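Local coordinates for CdnC (Chryseobacterium gregarium DSM 19109, PDB 7MGV), which installs single and bicyclic omega-ester macrocycles in the core peptides of a ribosomally made graspetide precursor, acting as an ATP-grasp ligase, at residues N22-I27 with D339-K344; K38-I43 with C48-F53; T75-P80 with N84-I89; D132-G137 with H294-A299. All blocks are in the same frame, centred on the assembly; numbering follows the deposited sequence.

Contact 1: residues N22-I27 with D339-K344; sequences NKILII and DLLCDK
Ile-24 reaches from its strand to the C-terminal end of helix 332-341, where it meets Leu-341 and Cys-342. Its CB already points at the helix, and the branch that makes the contact is the longer one. CG1 leaves CB anti to the carbonyl carbon (chi1 -64°) and passes 4.0 Å from Leu-341 O. With chi2 close to 180° the chain then runs straight on, which pushes CD1 into the helix terminus. There the methyl lies 3.4 Å from Leu-341 O and 3.9 Å from Leu-341 CB, and it also packs on Cys-342 SG at 3.6 Å. The junction is therefore a single methyl seated among a carbonyl oxygen, a methylene and a sulfur. That carbonyl is not left with hydrocarbon alone, because Thr-91 OG1 bonds to it. Cys-342 is the first residue past the helix, which ends in a Schellman motif with Asp-343 at positive phi, Lys-344 N bonding to Asp-339 O and Asp-343 N to Leu-340 O. Strand 22-28 runs between strands 48-54 and 91-94 of the parallel sheet; Ile-43 of helix 35-46 touches both Ile-24 and Cys-342, while Leu-341 leans on Trp-93 of strand 91-94.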
loop_
_atom_site.group_PDB
_atom_site.type_symbol
_atom_site.label_atom_id
_atom_site.label_comp_id
_atom_site.label_asym_id
_atom_site.label_seq_id
_atom_site.Cartn_x
_atom_site.Cartn_y
_atom_site.Cartn_z
ATOM N N ASN A 22 18.585 16.519 18.351
ATOM C CA ASN A 22 17.678 16.115 17.285
ATOM C C ASN A 22 17.438 14.612 17.341
ATOM O O ASN A 22 18.386 13.820 17.363
ATOM C CB ASN A 22 18.248 16.514 15.924
ATOM C CG ASN A 22 17.569 17.740 15.348
ATOM O OD1 ASN A 22 16.984 18.541 16.077
ATOM N ND2 ASN A 22 17.645 17.894 14.032
ATOM N N LYS A 23 16.168 14.220 17.366
ATOM C CA LYS A 23 15.781 12.825 17.517
ATOM C C LYS A 23 15.428 12.222 16.165
ATOM O O LYS A 23 14.725 12.840 15.359
ATOM C CB LYS A 23 14.595 12.694 18.476
ATOM C CG LYS A 23 14.933 13.042 19.914
ATOM C CD LYS A 23 13.755 12.792 20.837
ATOM C CE LYS A 23 12.662 13.824 20.624
ATOM N NZ LYS A 23 11.526 13.623 21.563
ATOM N N ILE A 24 15.918 11.008 15.925
ATOM C CA ILE A 24 15.729 10.305 14.660
ATOM C C ILE A 24 15.122 8.943 14.968
ATOM O O ILE A 24 15.778 8.090 15.579
ATOM C CB ILE A 24 17.041 10.153 13.881
ATOM C CG1 ILE A 24 17.585 11.527 13.485
ATOM C CG2 ILE A 24 16.834 9.273 12.654
ATOM C CD1 ILE A 24 18.858 11.469 12.679
ATOM N N LEU A 25 13.878 8.737 14.545
ATOM C CA LEU A 25 13.209 7.457 14.735
ATOM C C LEU A 25 13.643 6.476 13.653
ATOM O O LEU A 25 13.652 6.813 12.465
ATOM C CB LEU A 25 11.693 7.640 14.708
ATOM C CG LEU A 25 10.861 6.396 15.017
ATOM C CD1 LEU A 25 11.002 5.999 16.480
ATOM C CD2 LEU A 25 9.402 6.626 14.656
ATOM N N ILE A 26 14.008 5.265 14.064
ATOM C CA ILE A 26 14.411 4.205 13.147
ATOM C C ILE A 26 13.547 2.982 13.414
ATOM O O ILE A 26 13.480 2.500 14.552
ATOM C CB ILE A 26 15.904 3.859 13.291
ATOM C CG1 ILE A 26 16.773 5.056 12.897
ATOM C CG2 ILE A 26 16.248 2.645 12.441
ATOM C CD1 ILE A 26 18.254 4.747 12.861
ATOM N N ILE A 27 12.894 2.482 12.370
ATOM C CA ILE A 27 12.047 1.298 12.453
ATOM C C ILE A 27 12.841 0.105 11.938
ATOM O O ILE A 27 13.319 0.114 10.796
ATOM C CB ILE A 27 10.747 1.481 11.654
ATOM C CG1 ILE A 27 10.119 2.843 11.956
ATOM C CG2 ILE A 27 9.773 0.352 11.956
ATOM C CD1 ILE A 27 9.564 2.966 13.357
ATOM N N ASP A 339 24.124 11.005 7.287
ATOM C CA ASP A 339 24.097 12.412 6.899
ATOM C C ASP A 339 22.731 12.806 6.354
ATOM O O ASP A 339 22.257 13.924 6.590
ATOM C CB ASP A 339 25.187 12.694 5.865
ATOM C CG ASP A 339 26.582 12.620 6.452
ATOM O OD1 ASP A 339 26.705 12.479 7.687
ATOM O OD2 ASP A 339 27.556 12.703 5.677
ATOM N N LEU A 340 22.081 11.899 5.622
ATOM C CA LEU A 340 20.758 12.197 5.087
ATOM C C LEU A 340 19.723 12.299 6.199
ATOM O O LEU A 340 18.853 13.178 6.166
ATOM C CB LEU A 340 20.352 11.129 4.072
ATOM C CG LEU A 340 19.049 11.367 3.307
ATOM C CD1 LEU A 340 19.259 12.349 2.163
ATOM C CD2 LEU A 340 18.484 10.054 2.791
ATOM N N LEU A 341 19.799 11.413 7.195
ATOM C CA LEU A 341 18.793 11.405 8.252
ATOM C C LEU A 341 18.958 12.584 9.205
ATOM O O LEU A 341 17.982 13.008 9.834
ATOM C CB LEU A 341 18.851 10.085 9.021
ATOM C CG LEU A 341 18.497 8.819 8.238
ATOM C CD1 LEU A 341 18.467 7.606 9.156
ATOM C CD2 LEU A 341 17.172 8.982 7.506
ATOM N N CYS A 342 20.170 13.127 9.320
ATOM C CA CYS A 342 20.445 14.282 10.164
ATOM C C CYS A 342 20.362 15.601 9.406
ATOM O O CYS A 342 20.798 16.630 9.932
ATOM C CB CYS A 342 21.829 14.153 10.802
ATOM S SG CYS A 342 22.129 12.603 11.684
ATOM N N ASP A 343 19.839 15.585 8.177
ATOM C CA ASP A 343 19.683 16.787 7.354
ATOM C C ASP A 343 21.031 17.443 7.057
ATOM O O ASP A 343 21.153 18.668 7.022
ATOM C CB ASP A 343 18.720 17.783 8.003
ATOM C CG ASP A 343 18.078 18.718 6.992
ATOM O OD1 ASP A 343 18.177 18.439 5.779
ATOM O OD2 ASP A 343 17.471 19.729 7.410
ATOM N N LYS A 344 22.053 16.617 6.843
ATOM C CA LYS A 344 23.374 17.087 6.449
ATOM C C LYS A 344 23.719 16.654 5.028
ATOM O O LYS A 344 24.892 16.482 4.689
ATOM C CB LYS A 344 24.433 16.596 7.434
ATOM C CG LYS A 344 24.356 17.265 8.799
ATOM C CD LYS A 344 25.370 16.682 9.769
ATOM C CE LYS A 344 26.790 16.862 9.260
ATOM N NZ LYS A 344 27.759 16.032 10.027
#

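Contact 2: residues K38-I43 with C48-F53; sequences KVTEYI and CEVIRF
Ile-43 and Val-50 face each other within a beta-alpha-beta unit made of strand 22-28, helix 35-46 and strand 48-54, in which the helix packs against the strand that follows it. The short axes of 38-43 and 48-53 approach to 8.3 Å and run at 148°, so the chain comes back roughly antiparallel to the helix. The packing is tight near the turn. The two side chains cross at about a right angle, and Val-50 CG2 sits in the fork of the isoleucine, 3.6 Å from Ile-43 CG2 and 3.9 Å from Ile-43 CD1. The same Ile-43 CG2, set anti to its own backbone nitrogen, also rests 3.8 Å from Cys-48 CB, so one methyl spans two strand residues. Ala-338 of helix 332-341 touches Ile-43 as well. One turn back along the helix the fit is looser: Thr-40 CG2 comes only within 4.1 Å of Val-50 CG2, and Thr-40 OG1 is turned to its own helix, bonded to Ile-36 O. Beyond it Glu-41 points away from the strand, solvent-exposed, and pairs with Lys-38 in a salt bridge along the helix. At the tight end the backbone closes the unit: Cys-48 N donates to Ile-43 O over 3.2 Å, an almost straight bond (170° at the hydrogen) whose donor stands 27° off the carbonyl plane.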
loop_
_atom_site.group_PDB
_atom_site.type_symbol
_atom_site.label_atom_id
_atom_site.label_comp_id
_atom_site.label_asym_id
_atom_site.label_seq_id
_atom_site.Cartn_x
_atom_site.Cartn_y
_atom_site.Cartn_z
ATOM N N LYS A 38 26.370 0.842 12.283
ATOM C CA LYS A 38 27.255 1.880 11.766
ATOM C C LYS A 38 26.485 3.159 11.462
ATOM O O LYS A 38 27.002 4.266 11.666
ATOM C CB LYS A 38 27.989 1.376 10.524
ATOM C CG LYS A 38 29.506 1.424 10.646
ATOM C CD LYS A 38 29.999 0.500 11.751
ATOM C CE LYS A 38 31.513 0.555 11.895
ATOM N NZ LYS A 38 31.979 1.801 12.565
ATOM N N VAL A 39 25.245 3.029 10.983
ATOM C CA VAL A 39 24.405 4.204 10.770
ATOM C C VAL A 39 24.165 4.929 12.088
ATOM O O VAL A 39 24.238 6.160 12.159
ATOM C CB VAL A 39 23.080 3.804 10.092
ATOM C CG1 VAL A 39 22.125 4.987 10.044
ATOM C CG2 VAL A 39 23.339 3.272 8.691
ATOM N N THR A 40 23.897 4.175 13.158
ATOM C CA THR A 40 23.683 4.779 14.469
ATOM C C THR A 40 24.954 5.441 14.986
ATOM O O THR A 40 24.897 6.517 15.587
ATOM C CB THR A 40 23.185 3.719 15.455
ATOM O OG1 THR A 40 21.905 3.233 15.032
ATOM C CG2 THR A 40 23.061 4.298 16.857
ATOM N N GLU A 41 26.111 4.815 14.758
ATOM C CA GLU A 41 27.376 5.421 15.168
ATOM C C GLU A 41 27.603 6.751 14.455
ATOM O O GLU A 41 27.987 7.752 15.077
ATOM C CB GLU A 41 28.531 4.458 14.890
ATOM C CG GLU A 41 29.874 5.145 14.685
ATOM C CD GLU A 41 30.975 4.180 14.293
ATOM O OE1 GLU A 41 30.785 2.956 14.453
ATOM O OE2 GLU A 41 32.034 4.647 13.822
ATOM N N TYR A 42 27.364 6.779 13.143
ATOM C CA TYR A 42 27.585 8.007 12.390
ATOM C C TYR A 42 26.546 9.070 12.730
ATOM O O TYR A 42 26.848 10.269 12.667
ATOM C CB TYR A 42 27.594 7.707 10.893
ATOM C CG TYR A 42 28.893 7.105 10.410
ATOM C CD1 TYR A 42 30.113 7.572 10.882
ATOM C CD2 TYR A 42 28.901 6.070 9.486
ATOM C CE1 TYR A 42 31.305 7.026 10.444
ATOM C CE2 TYR A 42 30.088 5.517 9.042
ATOM C CZ TYR A 42 31.286 5.999 9.525
ATOM O OH TYR A 42 32.469 5.452 9.087
ATOM N N ILE A 43 25.333 8.662 13.113
ATOM C CA ILE A 43 24.347 9.632 13.582
ATOM C C ILE A 43 24.762 10.197 14.935
ATOM O O ILE A 43 24.609 11.397 15.197
ATOM C CB ILE A 43 22.946 8.995 13.640
ATOM C CG1 ILE A 43 22.413 8.733 12.229
ATOM C CG2 ILE A 43 21.979 9.895 14.394
ATOM C CD1 ILE A 43 21.119 7.946 12.201
ATOM N N CYS A 48 23.106 13.744 16.714
ATOM C CA CYS A 48 21.678 13.501 16.832
ATOM C C CYS A 48 21.429 12.245 17.657
ATOM O O CYS A 48 22.315 11.405 17.838
ATOM C CB CYS A 48 21.020 13.369 15.453
ATOM S SG CYS A 48 21.204 14.827 14.396
ATOM N N GLU A 49 20.205 12.134 18.163
ATOM C CA GLU A 49 19.789 10.998 18.971
ATOM C C GLU A 49 19.008 10.010 18.115
ATOM O O GLU A 49 18.218 10.407 17.253
ATOM C CB GLU A 49 18.935 11.453 20.157
ATOM C CG GLU A 49 18.604 10.341 21.141
ATOM C CD GLU A 49 17.436 10.683 22.047
ATOM O OE1 GLU A 49 17.063 11.873 22.120
ATOM O OE2 GLU A 49 16.887 9.757 22.682
ATOM N N VAL A 50 19.236 8.722 18.358
ATOM C CA VAL A 50 18.564 7.643 17.646
ATOM C C VAL A 50 17.554 7.003 18.587
ATOM O O VAL A 50 17.896 6.634 19.717
ATOM C CB VAL A 50 19.569 6.599 17.128
ATOM C CG1 VAL A 50 18.863 5.289 16.815
ATOM C CG2 VAL A 50 20.290 7.120 15.900
ATOM N N ILE A 51 16.313 6.879 18.126
ATOM C CA ILE A 51 15.266 6.163 18.844
ATOM C C ILE A 51 14.948 4.902 18.053
ATOM O O ILE A 51 14.485 4.979 16.908
ATOM C CB ILE A 51 14.011 7.026 19.041
ATOM C CG1 ILE A 51 14.341 8.259 19.883
ATOM C CG2 ILE A 51 12.905 6.214 19.697
ATOM C CD1 ILE A 51 13.152 9.157 20.136
ATOM N N ARG A 52 15.198 3.746 18.661
ATOM C CA ARG A 52 15.023 2.462 17.994
ATOM C C ARG A 52 13.643 1.903 18.318
ATOM O O ARG A 52 13.331 1.640 19.484
ATOM C CB ARG A 52 16.114 1.482 18.421
ATOM C CG ARG A 52 16.231 0.250 17.537
ATOM C CD ARG A 52 17.465 -0.561 17.894
ATOM N NE ARG A 52 17.933 -1.377 16.777
ATOM C CZ ARG A 52 17.849 -2.702 16.732
ATOM N NH1 ARG A 52 17.312 -3.370 17.744
ATOM N NH2 ARG A 52 18.303 -3.360 15.676
ATOM N N PHE A 53 12.824 1.722 17.286
ATOM C CA PHE A 53 11.503 1.111 17.407
ATOM C C PHE A 53 11.566 -0.229 16.683
ATOM O O PHE A 53 11.413 -0.291 15.459
ATOM C CB PHE A 53 10.421 2.021 16.830
ATOM C CG PHE A 53 9.011 1.566 17.118
ATOM C CD1 PHE A 53 8.762 0.483 17.947
ATOM C CD2 PHE A 53 7.932 2.229 16.556
ATOM C CE1 PHE A 53 7.467 0.069 18.205
ATOM C CE2 PHE A 53 6.636 1.822 16.812
ATOM C CZ PHE A 53 6.403 0.740 17.637
#

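Contact 3: residues T75-P80 with N84-I89; sequences TTLETP and NSLEDI
Two bends bring the carboxylate of Glu-87 back to Thr-75: chi1 of 74° sets CG between the backbone nitrogen and the carbonyl carbon, and chi2 of -77° folds the chain over. Glu-87 OE2 then accepts Thr-75 N at 2.8 Å, on its anti side, and takes a further bond from Thr-74 OG1. The other oxygen, Glu-87 OE1, is met on the syn side by Ser-85 OG at 2.6 Å, so both oxygens are engaged and the group's rotation is fixed. With an alanine here the carboxylate is gone, and Thr-75 N and Ser-85 OG would probably lose their acceptor, leaving the serine hydroxyl to turn.

Between the strands this is an antiparallel hairpin. Leu-77 and Asn-84 form a hydrogen-bonded pair, with Leu-77 N to Asn-84 O and Asn-84 N to Leu-77 O both 2.9 Å, while Thr-76 and Ser-85 are the adjacent non-hydrogen-bonded pair. Thr-75 O takes Leu-86 N in a straight bond, modelled very short. Past it the chain makes a type I turn from Leu-86 to Ile-89. On the face of Leu-77 the leucine crosses Leu-86 at a slant, Leu-77 CB lying 3.6 Å from Leu-86 CD1.

Strand 72-78 is the middle of a three-stranded sheet, between 63-69 and 83-85. Thr-76 packs on Glu-173 of the second subunit, whereas Leu-77 rests on Phe-53 of strand 48-54, and Leu-86 on Ile-51, on Leu-25 of strand 22-28 and on Phe-127 of helix 110-130.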
loop_
_atom_site.group_PDB
_atom_site.type_symbol
_atom_site.label_atom_id
_atom_site.label_comp_id
_atom_site.label_asym_id
_atom_site.label_seq_id
_atom_site.Cartn_x
_atom_site.Cartn_y
_atom_site.Cartn_z
ATOM N N THR A 75 2.928 11.870 20.986
ATOM C CA THR A 75 3.176 10.474 20.642
ATOM C C THR A 75 4.313 9.954 21.507
ATOM O O THR A 75 5.429 10.482 21.452
ATOM C CB THR A 75 3.522 10.319 19.158
ATOM O OG1 THR A 75 2.514 10.948 18.355
ATOM C CG2 THR A 75 3.618 8.850 18.785
ATOM N N THR A 76 4.034 8.921 22.300
ATOM C CA THR A 76 5.035 8.350 23.188
ATOM C C THR A 76 5.203 6.859 22.931
ATOM O O THR A 76 4.232 6.145 22.649
ATOM C CB THR A 76 4.691 8.588 24.673
ATOM O OG1 THR A 76 3.784 7.576 25.125
ATOM C CG2 THR A 76 4.068 9.965 24.878
ATOM N N LEU A 77 6.451 6.407 23.049
ATOM C CA LEU A 77 6.872 5.039 22.780
ATOM C C LEU A 77 7.625 4.514 23.996
ATOM O O LEU A 77 8.591 5.138 24.453
ATOM C CB LEU A 77 7.754 4.980 21.536
ATOM C CG LEU A 77 8.691 3.788 21.344
ATOM C CD1 LEU A 77 7.942 2.472 21.103
ATOM C CD2 LEU A 77 9.671 4.078 20.219
ATOM N N GLU A 78 7.189 3.370 24.517
ATOM C CA GLU A 78 7.775 2.754 25.703
ATOM C C GLU A 78 8.398 1.423 25.308
ATOM O O GLU A 78 7.694 0.508 24.857
ATOM C CB GLU A 78 6.727 2.579 26.804
ATOM C CG GLU A 78 5.956 3.861 27.107
ATOM C CD GLU A 78 5.604 3.997 28.573
ATOM O OE1 GLU A 78 5.119 5.078 28.973
ATOM O OE2 GLU A 78 5.811 3.023 29.325
ATOM N N THR A 79 9.715 1.341 25.468
ATOM C CA THR A 79 10.605 0.253 25.108
ATOM C C THR A 79 11.160 -0.401 26.367
ATOM O O THR A 79 11.214 0.231 27.431
ATOM C CB THR A 79 11.757 0.809 24.248
ATOM O OG1 THR A 79 11.222 1.545 23.141
ATOM C CG2 THR A 79 12.670 -0.284 23.708
ATOM N N PRO A 80 11.558 -1.675 26.306
ATOM C CA PRO A 80 12.348 -2.250 27.407
ATOM C C PRO A 80 13.610 -1.468 27.722
ATOM O O PRO A 80 14.101 -1.543 28.856
ATOM C CB PRO A 80 12.675 -3.661 26.905
ATOM C CG PRO A 80 11.524 -4.009 26.029
ATOM C CD PRO A 80 11.038 -2.721 25.401
ATOM N N ASN A 84 10.423 7.255 25.280
ATOM C CA ASN A 84 10.642 8.429 24.450
ATOM C C ASN A 84 9.308 9.029 24.027
ATOM O O ASN A 84 8.260 8.382 24.097
ATOM C CB ASN A 84 11.472 8.083 23.208
ATOM C CG ASN A 84 12.767 7.371 23.550
ATOM O OD1 ASN A 84 12.817 6.142 23.604
ATOM N ND2 ASN A 84 13.824 8.143 23.778
ATOM N N SER A 85 9.361 10.287 23.595
ATOM C CA SER A 85 8.241 10.956 22.950
ATOM C C SER A 85 8.611 11.229 21.498
ATOM O O SER A 85 9.727 11.669 21.208
ATOM C CB SER A 85 7.880 12.258 23.674
ATOM O OG SER A 85 8.424 13.383 23.010
ATOM N N LEU A 86 7.681 10.956 20.583
ATOM C CA LEU A 86 8.002 10.927 19.162
ATOM C C LEU A 86 7.362 12.040 18.345
ATOM O O LEU A 86 7.719 12.198 17.172
ATOM C CB LEU A 86 7.588 9.580 18.554
ATOM C CG LEU A 86 8.114 8.331 19.262
ATOM C CD1 LEU A 86 7.503 7.089 18.643
ATOM C CD2 LEU A 86 9.632 8.278 19.201
ATOM N N GLU A 87 6.432 12.812 18.913
ATOM C CA GLU A 87 5.759 13.854 18.143
ATOM C C GLU A 87 6.700 14.967 17.699
ATOM O O GLU A 87 6.288 15.817 16.902
ATOM C CB GLU A 87 4.607 14.447 18.957
ATOM C CG GLU A 87 5.046 15.358 20.092
ATOM C CD GLU A 87 5.570 14.590 21.291
ATOM O OE1 GLU A 87 6.707 14.864 21.724
ATOM O OE2 GLU A 87 4.844 13.708 21.800
ATOM N N ASP A 88 7.942 14.985 18.184
ATOM C CA ASP A 88 8.906 16.023 17.843
ATOM C C ASP A 88 10.170 15.441 17.215
ATOM O O ASP A 88 11.245 16.035 17.308
ATOM C CB ASP A 88 9.260 16.854 19.076
ATOM C CG ASP A 88 9.855 16.014 20.189
ATOM O OD1 ASP A 88 9.582 14.795 20.226
ATOM O OD2 ASP A 88 10.595 16.571 21.026
ATOM N N ILE A 89 10.058 14.273 16.578
ATOM C CA ILE A 89 11.208 13.698 15.894
ATOM C C ILE A 89 11.580 14.570 14.701
ATOM O O ILE A 89 10.722 15.201 14.067
ATOM C CB ILE A 89 10.925 12.250 15.452
ATOM C CG1 ILE A 89 9.662 12.186 14.591
ATOM C CG2 ILE A 89 10.813 11.330 16.660
ATOM C CD1 ILE A 89 9.496 10.878 13.847
#

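Contact 4: residues D132-G137 with H294-A299; sequences DAYSLG and HVDYGA
Leu-136, in the short strand 134-136, and Asp-296, in the loop entering strand 297-304, have the closest CA atoms of the two segments, 6.4 Å apart. That loop leaves a helix through a Schellman motif at His-294, and the strand begins at Tyr-297. No direct backbone bond joins the segments; a water accepts weakly from Asp-296 N and donates to Ser-135 O at 2.9 Å. Among the side chains, Leu-136 CD1 wedges against the Asp-296 and Tyr-297 CB atoms, 3.7 Å from each. Tyr-134, its CG anti to the backbone nitrogen (chi1 170°), carries its hydroxyl across to the aspartate. Tyr-134 OH donates to Asp-296 OD2, modelled very short at 2.5 Å; the oxygen lies at the ring's edge near its plane, with the carboxylate turned 41° from the ring. Arg-348 forms a salt bridge to Asp-296 OD1, and Arg-347 makes a cation-pi contact with Tyr-134. A phenylalanine at Tyr-134 lacks the hydroxyl, and Asp-296 OD2 would probably lose one of its donors, and with it the direct polar tie between the segments. The contact joins the edge strand of the parallel sheet to the start of strand 297-304, whose sheet carries Ile-303 of the ADP pocket, consistent with the ATP-grasp part.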
loop_
_atom_site.group_PDB
_atom_site.type_symbol
_atom_site.label_atom_id
_atom_site.label_comp_id
_atom_site.label_asym_id
_atom_site.label_seq_id
_atom_site.Cartn_x
_atom_site.Cartn_y
_atom_site.Cartn_z
ATOM N N ASP A 132 4.779 13.646 9.840
ATOM C CA ASP A 132 4.955 14.716 8.869
ATOM C C ASP A 132 6.391 15.215 8.783
ATOM O O ASP A 132 6.706 15.993 7.877
ATOM C CB ASP A 132 4.019 15.892 9.185
ATOM C CG ASP A 132 4.239 16.467 10.570
ATOM O OD1 ASP A 132 5.044 15.903 11.341
ATOM O OD2 ASP A 132 3.599 17.493 10.887
ATOM N N ALA A 133 7.262 14.793 9.695
ATOM C CA ALA A 133 8.681 15.060 9.537
ATOM C C ALA A 133 9.224 14.281 8.343
ATOM O O ALA A 133 8.591 13.348 7.839
ATOM C CB ALA A 133 9.443 14.690 10.809
ATOM N N TYR A 134 10.408 14.686 7.880
ATOM C CA TYR A 134 11.035 14.027 6.740
ATOM C C TYR A 134 11.122 12.524 6.972
ATOM O O TYR A 134 11.467 12.067 8.065
ATOM C CB TYR A 134 12.429 14.603 6.489
ATOM C CG TYR A 134 13.229 13.806 5.485
ATOM C CD1 TYR A 134 13.044 13.986 4.120
ATOM C CD2 TYR A 134 14.162 12.865 5.901
ATOM C CE1 TYR A 134 13.768 13.253 3.198
ATOM C CE2 TYR A 134 14.888 12.128 4.990
ATOM C CZ TYR A 134 14.689 12.326 3.641
ATOM O OH TYR A 134 15.417 11.591 2.738
ATOM N N SER A 135 10.800 11.752 5.936
ATOM C CA SER A 135 10.700 10.304 6.048
ATOM C C SER A 135 11.562 9.640 4.987
ATOM O O SER A 135 11.494 10.005 3.809
ATOM C CB SER A 135 9.245 9.841 5.908
ATOM O OG SER A 135 8.799 9.965 4.569
ATOM N N LEU A 136 12.375 8.674 5.410
ATOM C CA LEU A 136 13.084 7.789 4.489
ATOM C C LEU A 136 12.356 6.448 4.512
ATOM O O LEU A 136 12.716 5.519 5.234
ATOM C CB LEU A 136 14.554 7.656 4.874
ATOM C CG LEU A 136 15.440 6.927 3.864
ATOM C CD1 LEU A 136 15.281 7.513 2.468
ATOM C CD2 LEU A 136 16.894 6.966 4.303
ATOM N N GLY A 137 11.304 6.365 3.705
ATOM C CA GLY A 137 10.456 5.191 3.689
ATOM C C GLY A 137 9.120 5.435 4.357
ATOM O O GLY A 137 9.060 6.012 5.447
ATOM N N HIS A 294 10.382 10.399 -6.076
ATOM C CA HIS A 294 10.499 11.276 -4.908
ATOM C C HIS A 294 10.810 10.474 -3.645
ATOM O O HIS A 294 10.173 10.634 -2.601
ATOM C CB HIS A 294 9.245 12.136 -4.721
ATOM C CG HIS A 294 9.496 13.402 -3.960
ATOM N ND1 HIS A 294 10.309 14.408 -4.438
ATOM C CD2 HIS A 294 9.048 13.822 -2.753
ATOM C CE1 HIS A 294 10.347 15.394 -3.560
ATOM N NE2 HIS A 294 9.591 15.064 -2.529
ATOM N N VAL A 295 11.802 9.593 -3.754
ATOM C CA VAL A 295 12.343 8.862 -2.618
ATOM C C VAL A 295 13.839 9.130 -2.562
ATOM O O VAL A 295 14.471 9.483 -3.561
ATOM C CB VAL A 295 12.064 7.347 -2.702
ATOM C CG1 VAL A 295 10.580 7.096 -2.820
ATOM C CG2 VAL A 295 12.810 6.732 -3.877
ATOM N N ASP A 296 14.409 8.957 -1.371
ATOM C CA ASP A 296 15.820 9.240 -1.152
ATOM C C ASP A 296 16.652 7.984 -0.934
ATOM O O ASP A 296 17.833 8.089 -0.588
ATOM C CB ASP A 296 15.990 10.195 0.028
ATOM C CG ASP A 296 15.941 11.650 -0.394
ATOM O OD1 ASP A 296 16.255 11.936 -1.569
ATOM O OD2 ASP A 296 15.590 12.506 0.445
ATOM N N TYR A 297 16.073 6.802 -1.128
ATOM C CA TYR A 297 16.834 5.562 -1.082
ATOM C C TYR A 297 16.378 4.646 -2.202
ATOM O O TYR A 297 15.184 4.569 -2.506
ATOM C CB TYR A 297 16.690 4.833 0.259
ATOM C CG TYR A 297 17.463 3.534 0.291
ATOM C CD1 TYR A 297 18.842 3.531 0.459
ATOM C CD2 TYR A 297 16.820 2.314 0.127
ATOM C CE1 TYR A 297 19.556 2.349 0.477
ATOM C CE2 TYR A 297 17.526 1.128 0.141
ATOM C CZ TYR A 297 18.894 1.150 0.319
ATOM O OH TYR A 297 19.599 -0.031 0.337
ATOM N N GLY A 298 17.333 3.953 -2.812
ATOM C CA GLY A 298 17.010 3.017 -3.871
ATOM C C GLY A 298 18.097 1.987 -4.058
ATOM O O GLY A 298 19.282 2.271 -3.866
ATOM N N ALA A 299 17.686 0.777 -4.432
ATOM C CA ALA A 299 18.602 -0.300 -4.797
ATOM C C ALA A 299 18.214 -0.790 -6.186
ATOM O O ALA A 299 17.223 -1.512 -6.339
ATOM C CB ALA A 299 18.564 -1.436 -3.777
HETATM O O HOH W 1 12.851 9.863 1.253
#

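Contacts 1, 2 and 4 all reach the four-stranded parallel sheet, ordered 48-54, 22-28, 91-94, 134-136. Contacts 1 and 2 have centres about 7 Å apart and share the border between strands 22-28 and 48-54; contact 4 lies at the other edge, about 17 Å from contact 2, centre to centre. Helix 332-341 links contacts 1 and 4 through Leu-340 and Leu-341, which pack on Leu-136. Contact 3, a hairpin about 15 Å from contacts 1 and 2 between centres, packs on strand 48-54 and is tied to contact 1 by the Lys-23 to Asp-88 salt bridge. Along the chain contacts 2, 3 and 4 follow in series between the two segments of contact 1, so late parts of the chain pack on the early sheet and probably join it to the ADP-binding part.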